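Local coordinates for spindle assembly checkpoint serine/threonine-protein kinase BUB1 (Saccharomyces cerevisiae, PDB 3ESL) that takes part in spindle assembly checkpoint signaling as a serine/threonine kinase, delaying anaphase until chromosomes are bioriented, here represented by its conserved N-terminal helical domain, at residues Q17-D22 against L30-D35; S58-C63 against N88-N93; Y104-G109 against G184-R189; L116-F121 against N144-Y149. All coordinates share one frame; numbering follows the deposited sequence. Where two conformers were deposited one is given.

Contact 1 (Q17-D22 against L30-D35)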
# COMPACT_ATOMS: atom_id res chain seq x y z
N GLN A 17 18.71 4.73 -15.73
CA GLN A 17 20.14 4.83 -15.44
C GLN A 17 20.41 5.35 -14.03
O GLN A 17 21.32 4.87 -13.36
CB GLN A 17 20.84 5.72 -16.46
CG GLN A 17 20.98 5.07 -17.83
CD GLN A 17 21.62 5.99 -18.85
OE1 GLN A 17 21.80 5.60 -20.01
NE2 GLN A 17 21.95 7.21 -18.44
N ARG A 18 19.63 6.34 -13.60
CA ARG A 18 19.74 6.88 -12.25
C ARG A 18 19.45 5.82 -11.18
O ARG A 18 20.12 5.78 -10.15
CB ARG A 18 18.82 8.09 -12.07
CG ARG A 18 19.29 9.33 -12.82
CD ARG A 18 18.40 10.53 -12.52
NE ARG A 18 18.66 11.04 -11.18
CZ ARG A 18 17.93 11.96 -10.55
NH1 ARG A 18 16.85 12.48 -11.13
NH2 ARG A 18 18.26 12.34 -9.32
N LEU A 19 18.47 4.96 -11.44
CA LEU A 19 18.18 3.86 -10.52
C LEU A 19 19.38 2.93 -10.39
O LEU A 19 19.69 2.45 -9.30
CB LEU A 19 16.94 3.06 -10.95
CG LEU A 19 15.57 3.76 -10.92
CD1 LEU A 19 14.50 2.84 -11.44
CD2 LEU A 19 15.23 4.27 -9.51
N LEU A 20 20.07 2.70 -11.51
CA LEU A 20 21.26 1.84 -11.48
C LEU A 20 22.49 2.52 -10.87
O LEU A 20 23.27 1.86 -10.18
CB LEU A 20 21.61 1.32 -12.88
CG LEU A 20 20.59 0.48 -13.65
CD1 LEU A 20 21.17 0.10 -15.01
CD2 LEU A 20 20.15 -0.77 -12.87
N ASN A 21 22.65 3.81 -11.13
CA ASN A 21 23.87 4.54 -10.78
C ASN A 21 23.81 5.31 -9.46
O ASN A 21 24.82 5.42 -8.77
CB ASN A 21 24.23 5.55 -11.87
CG ASN A 21 24.65 4.89 -13.18
OD1 ASN A 21 24.95 3.69 -13.24
ND2 ASN A 21 24.67 5.69 -14.25
N ASP A 22 22.65 5.88 -9.15
CA ASP A 22 22.56 6.86 -8.06
C ASP A 22 21.93 6.38 -6.75
O ASP A 22 22.27 6.91 -5.69
CB ASP A 22 21.82 8.12 -8.54
CG ASP A 22 22.57 8.86 -9.65
OD1 ASP A 22 23.77 8.61 -9.86
OD2 ASP A 22 21.93 9.72 -10.31
N LEU A 30 14.07 6.77 -1.70
CA LEU A 30 12.63 6.76 -2.00
C LEU A 30 12.25 7.93 -2.92
O LEU A 30 11.39 7.78 -3.80
CB LEU A 30 11.81 6.82 -0.71
CG LEU A 30 10.28 6.79 -0.90
CD1 LEU A 30 9.85 5.56 -1.68
CD2 LEU A 30 9.60 6.81 0.47
N ASP A 31 12.89 9.08 -2.73
CA ASP A 31 12.57 10.27 -3.52
C ASP A 31 12.81 10.06 -5.02
O ASP A 31 12.02 10.53 -5.83
CB ASP A 31 13.37 11.48 -3.02
CG ASP A 31 12.88 12.78 -3.62
OD1 ASP A 31 11.67 13.08 -3.47
OD2 ASP A 31 13.71 13.49 -4.24
N LEU A 32 13.85 9.31 -5.37
CA LEU A 32 14.15 9.06 -6.79
C LEU A 32 13.06 8.15 -7.39
O LEU A 32 12.55 8.44 -8.48
CB LEU A 32 15.56 8.48 -6.97
CG LEU A 32 15.93 8.03 -8.40
CD1 LEU A 32 15.82 9.18 -9.41
CD2 LEU A 32 17.34 7.41 -8.42
N PHE A 33 12.70 7.08 -6.69
CA PHE A 33 11.56 6.27 -7.10
C PHE A 33 10.28 7.11 -7.24
O PHE A 33 9.54 6.95 -8.22
CB PHE A 33 11.28 5.12 -6.11
CG PHE A 33 12.21 3.96 -6.25
CD1 PHE A 33 12.13 3.11 -7.37
CD2 PHE A 33 13.14 3.67 -5.25
CE1 PHE A 33 12.98 2.00 -7.47
CE2 PHE A 33 13.99 2.57 -5.34
CZ PHE A 33 13.91 1.74 -6.46
N LEU A 34 10.01 7.98 -6.27
CA LEU A 34 8.80 8.81 -6.33
C LEU A 34 8.79 9.71 -7.55
O LEU A 34 7.77 9.81 -8.25
CB LEU A 34 8.64 9.67 -5.06
CG LEU A 34 8.30 8.92 -3.78
CD1 LEU A 34 8.39 9.90 -2.62
CD2 LEU A 34 6.89 8.34 -3.87
N ASP A 35 9.93 10.36 -7.83
CA ASP A 35 10.03 11.26 -8.99
C ASP A 35 9.71 10.50 -10.27
O ASP A 35 8.92 10.95 -11.10
CB ASP A 35 11.44 11.85 -9.10
CG ASP A 35 11.67 13.03 -8.17
OD1 ASP A 35 10.69 13.59 -7.63
OD2 ASP A 35 12.86 13.39 -8.00
O HOH W 1 14.40 13.59 -10.48
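Arg18 crosses Leu32 at a slant, touching it with CB and again with its guanidinium, in an antiparallel pairing of helix 4-21 with helix 29-47. The axes of helix segments 17-21 and 30-35 run at 169° and come no closer than 10.7 Å. From the backbone outward, Arg18 CB meets Leu32 CD2 at 4.0 Å. The chain then bends at chi3 (74°), which brings the guanidinium back over the other methyl of the same leucine. NE comes within reach of CD1, and CZ sits 3.7 Å from Leu32 CD1, which is centred on one face of the flat group. At the tip NH1 donates to a water at 2.8 Å, and that water donates to Asp35 OD2. Asp22 OD2 lies in the guanidinium plane at its edge, a long ion pair with NE, four residues along the chain. The charge is thus addressed around its rim while a methyl fills one face. Next to it Leu19 CD2 packs on Leu32 CD2 at 3.9 Å and also reaches over the face of the Phe33 ring, a CH-pi contact with 4.1 Å from CD2 to the centroid. Exchanging Leu32 for an alanine would probably open a gap between the helices, leaving the Arg18 guanidinium without its apolar support and Leu19 with one partner fewer. Leu32 is also packed by Tyr15, Leu23 and Met26. Phe33 and Leu19 both rest on helix 49-67, Phe33 on Arg62 and Cys63, Leu19 on Arg62, and Leu30 and Leu34 carry the packing on to helix 77-90.

Contact 2 (S58-C63 against N88-N93)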
# COMPACT_ATOMS: atom_id res chain seq x y z
N SER A 58 6.06 -2.20 -12.88
CA SER A 58 7.43 -2.66 -12.62
C SER A 58 8.23 -1.73 -11.71
O SER A 58 8.98 -2.18 -10.84
CB SER A 58 8.18 -2.87 -13.94
OG SER A 58 9.58 -2.92 -13.73
N THR A 59 8.07 -0.42 -11.92
CA THR A 59 8.79 0.57 -11.13
C THR A 59 8.28 0.56 -9.70
O THR A 59 9.08 0.66 -8.76
CB THR A 59 8.67 1.97 -11.77
OG1 THR A 59 9.21 1.90 -13.10
CG2 THR A 59 9.49 2.98 -10.98
N MET A 60 6.97 0.42 -9.53
CA MET A 60 6.38 0.44 -8.19
C MET A 60 6.86 -0.81 -7.44
O MET A 60 7.21 -0.75 -6.26
CB MET A 60 4.86 0.49 -8.25
CG MET A 60 4.34 1.84 -8.73
SD MET A 60 2.55 1.88 -8.75
CE MET A 60 2.22 1.97 -7.01
N GLU A 61 6.90 -1.95 -8.14
CA GLU A 61 7.38 -3.19 -7.53
C GLU A 61 8.85 -3.07 -7.13
O GLU A 61 9.23 -3.48 -6.02
CB GLU A 61 7.16 -4.37 -8.48
CG GLU A 61 5.71 -4.69 -8.67
CD GLU A 61 5.48 -5.92 -9.54
OE1 GLU A 61 6.49 -6.51 -9.98
OE2 GLU A 61 4.30 -6.26 -9.75
N ARG A 62 9.67 -2.51 -8.02
CA ARG A 62 11.08 -2.25 -7.71
C ARG A 62 11.23 -1.38 -6.46
O ARG A 62 12.04 -1.68 -5.58
CB ARG A 62 11.79 -1.59 -8.90
CG ARG A 62 12.18 -2.56 -10.00
CD ARG A 62 12.71 -1.80 -11.21
NE ARG A 62 14.12 -1.44 -11.07
CZ ARG A 62 14.82 -0.81 -12.01
NH1 ARG A 62 14.23 -0.46 -13.14
NH2 ARG A 62 16.10 -0.52 -11.82
N CYS A 63 10.42 -0.32 -6.40
CA CYS A 63 10.44 0.59 -5.25
C CYS A 63 10.14 -0.17 -3.95
O CYS A 63 10.89 -0.09 -2.97
CB CYS A 63 9.42 1.70 -5.46
SG CYS A 63 9.26 2.78 -4.03
N ASN A 88 -4.41 -0.62 -4.90
CA ASN A 88 -5.59 -0.03 -5.58
C ASN A 88 -5.53 -0.12 -7.11
O ASN A 88 -6.54 -0.37 -7.77
CB ASN A 88 -5.78 1.43 -5.17
CG ASN A 88 -6.18 1.60 -3.70
OD1 ASN A 88 -6.67 0.69 -3.05
ND2 ASN A 88 -5.97 2.81 -3.19
N LEU A 89 -4.35 0.10 -7.67
CA LEU A 89 -4.16 0.09 -9.12
C LEU A 89 -4.11 -1.31 -9.71
O LEU A 89 -4.65 -1.56 -10.79
CB LEU A 89 -2.89 0.84 -9.50
CG LEU A 89 -2.89 2.35 -9.30
CD1 LEU A 89 -1.49 2.85 -9.57
CD2 LEU A 89 -3.91 3.04 -10.23
N PHE A 90 -3.46 -2.23 -8.99
CA PHE A 90 -3.08 -3.51 -9.58
C PHE A 90 -3.71 -4.76 -8.96
O PHE A 90 -3.78 -5.81 -9.61
CB PHE A 90 -1.55 -3.63 -9.65
CG PHE A 90 -0.90 -2.56 -10.48
CD1 PHE A 90 -1.13 -2.50 -11.86
CD2 PHE A 90 -0.09 -1.60 -9.89
CE1 PHE A 90 -0.55 -1.50 -12.64
CE2 PHE A 90 0.49 -0.60 -10.67
CZ PHE A 90 0.27 -0.56 -12.04
N LEU A 91 -4.21 -4.64 -7.73
CA LEU A 91 -4.78 -5.79 -7.03
C LEU A 91 -6.28 -5.66 -6.73
O LEU A 91 -6.83 -6.47 -5.97
CB LEU A 91 -3.99 -6.06 -5.74
CG LEU A 91 -2.48 -6.28 -5.88
CD1 LEU A 91 -1.83 -6.53 -4.51
CD2 LEU A 91 -2.19 -7.41 -6.85
N SER A 92 -6.93 -4.67 -7.33
CA SER A 92 -8.31 -4.32 -6.99
C SER A 92 -9.33 -5.44 -7.23
O SER A 92 -10.35 -5.51 -6.55
CB SER A 92 -8.75 -3.03 -7.70
OG SER A 92 -8.72 -3.18 -9.11
N ASN A 93 -9.04 -6.31 -8.20
CA ASN A 93 -9.92 -7.45 -8.50
C ASN A 93 -9.51 -8.74 -7.77
O ASN A 93 -9.94 -9.83 -8.14
CB ASN A 93 -9.97 -7.68 -10.02
CG ASN A 93 -8.65 -8.21 -10.58
OD1 ASN A 93 -7.58 -7.96 -10.02
ND2 ASN A 93 -8.74 -8.94 -11.69
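Met60 and Phe90 form a Met-aromatic contact between helix 49-67 and the C-terminal end of helix 77-90, within an all-helical array of TPR type. The two side chains approach at a slant, and the sulfur arrives in the plane of the ring. Met60 SD lies 5.1 Å from the ring centroid, 89° off the ring normal. It therefore faces the rim, with its positively polarised C-H groups, and leaves the pi faces to other neighbours. One of those faces is taken up within the same helix by Leu89 CB, 3.7 Å above the ring plane and offset toward the rim. Met60 extends straight from its helix through chi2 and turns only at chi3 (73°), which swings the CE methyl off the line of the chain and leaves the sulfur to face the ring. No hydrogen bond crosses here; the contact is small, made of sulfur-aromatic and van der Waals touches, and it belongs to a larger packing layer. Met60 is also touched by Met37 of helix 29-47 and by Trp85 and Tyr86. Tyr86 meets the Phe90 ring as well, their planes about 45° apart, and its hydroxyl is hydrogen-bonded to Glu61 OE2. Leu91 is the first residue to leave helical geometry, which places Phe90 in the last turn. Leu89 CD1 flanks the sulfur at 4.2 Å from Met60 SD, while the nearest ring atom, Phe90 CE2, is 3.8 Å from that same SD.

Contact 3 (Y104-G109 against G184-R189)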
# COMPACT_ATOMS: atom_id res chain seq x y z
N TYR A 104 1.32 -8.72 4.97
CA TYR A 104 2.77 -8.71 4.82
C TYR A 104 3.36 -7.42 5.39
O TYR A 104 4.32 -7.45 6.17
CB TYR A 104 3.10 -8.84 3.34
CG TYR A 104 4.56 -8.78 2.98
CD1 TYR A 104 5.37 -9.92 3.04
CD2 TYR A 104 5.13 -7.59 2.52
CE1 TYR A 104 6.71 -9.88 2.67
CE2 TYR A 104 6.47 -7.54 2.15
CZ TYR A 104 7.25 -8.69 2.23
OH TYR A 104 8.58 -8.65 1.86
N MET A 105 2.78 -6.29 5.00
CA MET A 105 3.12 -5.00 5.61
C MET A 105 3.01 -5.04 7.15
O MET A 105 3.92 -4.61 7.85
CB MET A 105 2.19 -3.93 5.04
CG MET A 105 2.37 -3.70 3.54
SD MET A 105 0.93 -2.80 2.89
CE MET A 105 1.22 -1.19 3.60
N PHE A 106 1.90 -5.57 7.65
CA PHE A 106 1.67 -5.64 9.10
C PHE A 106 2.80 -6.42 9.78
O PHE A 106 3.38 -5.98 10.77
CB PHE A 106 0.31 -6.26 9.41
CG PHE A 106 -0.08 -6.19 10.87
CD1 PHE A 106 -0.66 -5.04 11.39
CD2 PHE A 106 0.15 -7.27 11.71
CE1 PHE A 106 -1.01 -4.96 12.75
CE2 PHE A 106 -0.20 -7.21 13.07
CZ PHE A 106 -0.78 -6.05 13.58
N ASN A 107 3.14 -7.57 9.20
CA ASN A 107 4.21 -8.43 9.71
C ASN A 107 5.58 -7.74 9.74
O ASN A 107 6.38 -7.99 10.64
CB ASN A 107 4.31 -9.70 8.86
CG ASN A 107 5.33 -10.70 9.41
OD1 ASN A 107 6.37 -10.96 8.80
ND2 ASN A 107 5.04 -11.25 10.58
N LYS A 108 5.84 -6.89 8.75
CA LYS A 108 7.10 -6.16 8.66
C LYS A 108 7.10 -4.82 9.41
O LYS A 108 8.12 -4.13 9.45
CB LYS A 108 7.48 -5.94 7.20
CG LYS A 108 7.87 -7.23 6.47
CD LYS A 108 8.45 -6.94 5.09
CE LYS A 108 9.94 -6.65 5.12
NZ LYS A 108 10.77 -7.89 5.21
N GLY A 109 5.96 -4.46 10.00
CA GLY A 109 5.82 -3.17 10.67
C GLY A 109 5.77 -1.98 9.73
O GLY A 109 6.05 -0.83 10.13
N GLY A 184 -6.99 -14.11 13.80
CA GLY A 184 -6.83 -15.22 12.86
C GLY A 184 -6.51 -14.76 11.45
O GLY A 184 -5.63 -15.32 10.78
N ARG A 185 -7.22 -13.72 10.99
CA ARG A 185 -6.98 -13.12 9.68
C ARG A 185 -5.60 -12.47 9.57
O ARG A 185 -5.05 -12.38 8.47
CB ARG A 185 -8.04 -12.06 9.35
CG ARG A 185 -9.46 -12.59 9.23
CD ARG A 185 -10.27 -11.78 8.23
NE ARG A 185 -9.89 -12.09 6.85
CZ ARG A 185 -10.20 -13.21 6.21
NH1 ARG A 185 -10.93 -14.15 6.81
NH2 ARG A 185 -9.80 -13.39 4.95
N LEU A 186 -5.06 -11.99 10.69
CA LEU A 186 -3.79 -11.26 10.68
C LEU A 186 -2.56 -12.16 10.73
O LEU A 186 -1.46 -11.71 10.43
CB LEU A 186 -3.72 -10.22 11.81
CG LEU A 186 -4.58 -8.96 11.63
CD1 LEU A 186 -4.59 -8.08 12.88
CD2 LEU A 186 -4.13 -8.15 10.41
N ILE A 187 -2.74 -13.43 11.11
CA ILE A 187 -1.60 -14.35 11.22
C ILE A 187 -0.88 -14.40 9.88
O ILE A 187 -1.48 -14.73 8.86
CB ILE A 187 -2.04 -15.80 11.62
CG1 ILE A 187 -2.69 -15.83 13.01
CG2 ILE A 187 -0.86 -16.76 11.54
CD1 ILE A 187 -1.80 -15.36 14.15
N TYR A 188 0.40 -14.05 9.91
CA TYR A 188 1.21 -14.00 8.70
C TYR A 188 1.43 -15.41 8.12
O TYR A 188 1.76 -16.34 8.86
CB TYR A 188 2.56 -13.35 8.99
CG TYR A 188 3.41 -13.27 7.75
CD1 TYR A 188 3.05 -12.44 6.69
CD2 TYR A 188 4.57 -14.02 7.63
CE1 TYR A 188 3.81 -12.36 5.54
CE2 TYR A 188 5.36 -13.95 6.47
CZ TYR A 188 4.97 -13.12 5.44
OH TYR A 188 5.74 -13.04 4.29
N ARG A 189 1.25 -15.54 6.82
CA ARG A 189 1.42 -16.82 6.15
C ARG A 189 2.52 -16.76 5.09
O ARG A 189 3.54 -17.45 5.19
CB ARG A 189 0.10 -17.29 5.54
CG ARG A 189 -0.99 -17.63 6.57
CD ARG A 189 -0.76 -19.02 7.18
NE ARG A 189 -0.52 -20.00 6.12
CZ ARG A 189 -1.47 -20.74 5.55
NH1 ARG A 189 -2.73 -20.64 5.95
NH2 ARG A 189 -1.15 -21.58 4.58
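Tyr104, whose carbonyl O takes the amide N of Lys108 at 3.0 Å, turns the edge of its ring to the hydroxyl of Tyr188. That oxygen lies in the Tyr104 ring plane, with Tyr188 OH 3.4 Å from Tyr104 CD1, and the two side chains run side by side in the same direction. One turn on, the Asn107 amide stacks on the Tyr188 ring with the planes only 5° apart. Asn107 CG sits 3.6 Å from Tyr188 CG, OD1 is offset over the face toward the rim, and ND2 reaches back to Tyr188 CB. With CG anti to the backbone N (chi1 -175°), Asn107 carries its amide out over the Tyr188 ring. The two side chains cross at about a right angle. A looser apolar touch, Phe106 CZ to Leu186 CD1 at 4.4 Å, closes the other end. Gly109, with positive phi, completes a Schellman motif at the end of helix 95-108. Around the contact, Phe106 and Leu186 both pack on Leu140 of helix 131-143, and they touch Phe117 and Phe121 of helix 115-127, respectively. The chain leaving helix 177-186 is thereby laid across the end of helix 95-108.

Contact 4 (L116-F121 against N144-Y149)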
# COMPACT_ATOMS: atom_id res chain seq x y z
N LEU A 116 -3.53 5.90 8.22
CA LEU A 116 -3.89 5.54 6.87
C LEU A 116 -3.85 4.03 6.65
O LEU A 116 -4.70 3.49 5.94
CB LEU A 116 -2.96 6.24 5.87
CG LEU A 116 -3.29 6.00 4.38
CD1 LEU A 116 -4.67 6.51 4.03
CD2 LEU A 116 -2.22 6.61 3.51
N PHE A 117 -2.88 3.35 7.27
CA PHE A 117 -2.75 1.91 7.10
C PHE A 117 -4.03 1.23 7.59
O PHE A 117 -4.64 0.42 6.88
CB PHE A 117 -1.54 1.37 7.86
CG PHE A 117 -1.47 -0.14 7.89
CD1 PHE A 117 -0.92 -0.85 6.83
CD2 PHE A 117 -1.99 -0.85 8.98
CE1 PHE A 117 -0.88 -2.26 6.86
CE2 PHE A 117 -1.95 -2.26 9.01
CZ PHE A 117 -1.39 -2.96 7.95
N TYR A 118 -4.43 1.57 8.81
CA TYR A 118 -5.61 0.95 9.41
C TYR A 118 -6.89 1.34 8.69
O TYR A 118 -7.78 0.50 8.50
CB TYR A 118 -5.68 1.29 10.89
CG TYR A 118 -4.48 0.75 11.62
CD1 TYR A 118 -4.47 -0.55 12.12
CD2 TYR A 118 -3.34 1.54 11.79
CE1 TYR A 118 -3.34 -1.05 12.78
CE2 TYR A 118 -2.22 1.05 12.44
CZ TYR A 118 -2.23 -0.24 12.94
OH TYR A 118 -1.11 -0.71 13.58
N GLU A 119 -6.98 2.61 8.27
CA GLU A 119 -8.16 3.08 7.51
C GLU A 119 -8.36 2.30 6.20
O GLU A 119 -9.47 1.84 5.90
CB GLU A 119 -8.06 4.58 7.22
CG GLU A 119 -8.16 5.42 8.49
CD GLU A 119 -7.82 6.89 8.27
OE1 GLU A 119 -6.97 7.20 7.41
OE2 GLU A 119 -8.40 7.75 8.99
N GLU A 120 -7.28 2.15 5.44
CA GLU A 120 -7.34 1.44 4.17
C GLU A 120 -7.55 -0.06 4.32
O GLU A 120 -8.34 -0.65 3.57
CB GLU A 120 -6.08 1.75 3.34
CG GLU A 120 -5.99 3.22 2.90
CD GLU A 120 -7.07 3.63 1.89
OE1 GLU A 120 -7.49 2.79 1.07
OE2 GLU A 120 -7.48 4.81 1.91
N PHE A 121 -6.86 -0.68 5.27
CA PHE A 121 -6.99 -2.11 5.53
C PHE A 121 -8.43 -2.38 6.00
O PHE A 121 -9.10 -3.30 5.52
CB PHE A 121 -5.95 -2.52 6.58
CG PHE A 121 -5.73 -4.02 6.70
CD1 PHE A 121 -6.50 -4.94 5.98
CD2 PHE A 121 -4.76 -4.50 7.57
CE1 PHE A 121 -6.28 -6.32 6.11
CE2 PHE A 121 -4.55 -5.88 7.72
CZ PHE A 121 -5.30 -6.78 6.99
N ASN A 144 -2.53 1.24 19.04
CA ASN A 144 -1.12 1.36 18.67
C ASN A 144 -0.63 2.81 18.58
O ASN A 144 0.49 3.06 18.13
CB ASN A 144 -0.86 0.62 17.35
CG ASN A 144 -0.92 -0.90 17.50
OD1 ASN A 144 -0.73 -1.44 18.59
ND2 ASN A 144 -1.16 -1.60 16.39
N ASN A 145 -1.48 3.75 18.99
CA ASN A 145 -1.17 5.19 18.97
C ASN A 145 -0.76 5.70 17.59
O ASN A 145 0.24 6.41 17.46
CB ASN A 145 -0.08 5.53 20.01
CG ASN A 145 -0.55 5.35 21.45
OD1 ASN A 145 0.18 4.80 22.28
ND2 ASN A 145 -1.76 5.82 21.75
N CYS A 146 -1.51 5.31 16.57
CA CYS A 146 -1.22 5.71 15.19
C CYS A 146 -1.57 7.18 14.93
O CYS A 146 -2.47 7.74 15.57
CB CYS A 146 -1.96 4.80 14.19
SG CYS A 146 -3.74 4.95 14.28
N ARG A 147 -0.85 7.80 13.99
CA ARG A 147 -1.02 9.22 13.66
C ARG A 147 -1.48 9.39 12.21
O ARG A 147 -1.10 8.56 11.37
CB ARG A 147 0.29 9.99 13.94
CG ARG A 147 1.50 9.55 13.09
CD ARG A 147 2.62 10.62 13.08
NE ARG A 147 3.44 10.46 11.87
CZ ARG A 147 3.08 10.91 10.67
NH1 ARG A 147 1.95 11.61 10.54
NH2 ARG A 147 3.86 10.69 9.60
N PRO A 148 -2.35 10.39 11.90
CA PRO A 148 -3.06 11.34 12.78
C PRO A 148 -4.19 10.66 13.56
O PRO A 148 -5.09 10.05 12.97
CB PRO A 148 -3.66 12.35 11.81
CG PRO A 148 -3.78 11.66 10.53
CD PRO A 148 -2.70 10.61 10.48
N TYR A 149 -4.12 10.79 14.88
CA TYR A 149 -4.99 10.04 15.78
C TYR A 149 -6.47 10.43 15.68
O TYR A 149 -7.34 9.56 15.61
CB TYR A 149 -4.49 10.20 17.22
CG TYR A 149 -5.17 9.29 18.21
CD1 TYR A 149 -4.79 7.95 18.34
CD2 TYR A 149 -6.19 9.77 19.03
CE1 TYR A 149 -5.42 7.11 19.26
CE2 TYR A 149 -6.83 8.94 19.96
CZ TYR A 149 -6.43 7.61 20.07
OH TYR A 149 -7.05 6.79 20.98
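The turn joining helix 131-143 to helix 149-165 is held to helix 115-127 partly by Tyr118, which reaches Asn144 and Cys146; backbone bonds of Arg147 with Lys113 and Ser115, and one between Pro148 O and Ser115 OG, add to the tie. This turn opens with a Schellman motif: Asn144 is the first residue past the helix and Asn145, with positive phi, takes the C-prime place. It closes with Pro148, preceded by a cis peptide, at the N-cap of the next helix. Asn144 ND2 donates to Tyr118 OH at 2.9 Å, with an N-H...O angle of 158°. The oxygen lies close to the amide plane of Asn144, while the tyrosine ring is turned 58° from that plane and the two side chains meet at about a right angle. Tyr118 OH has a second bond, to the carbonyl O of Thr112, where the hydroxyl must be the donor; two bonds thus fix this buried oxygen. Chi1 of -62° sets the Tyr118 CG anti to the carbonyl carbon and points the ring at the turn. Tyr118 CE2 touches Cys146 CB at 4.1 Å. Phe117 CD2 lies over the centre of one face of the Tyr118 ring, 3.7 Å above its plane. With a phenylalanine at Tyr118 the amide of Asn144 and the carbonyl of Thr112 would probably both be left without this mate. Around it, Tyr118 packs on Leu137 of helix 131-143, Cys146 on Leu152 of helix 149-165, and Glu119 forms a salt bridge with Arg151, so that helix 115-127 faces both joined helices.

In the fold
From the N terminus, contact 1 comes first and closes the short connection between helix 4-21 and helix 29-47. Contact 2 follows in series, tying helix 49-67 to the end of helix 77-90; contacts 1 and 2 touch directly, chiefly through the successive helices 29-47 and 49-67. Contact 3 opens next on helix 95-108 and closes, after 74 intervening residues, at the C-terminal end of helix 177-186 and the chain just after it. Contact 4 is nested inside that long loop; it closes the smaller loop that holds helix 131-143, joining helix 115-127 to the turn before helix 149-165. Contacts 3 and 4 also touch, mainly against helix 115-127. Contacts 1 and 3, by contrast, have centres about 29 Å apart.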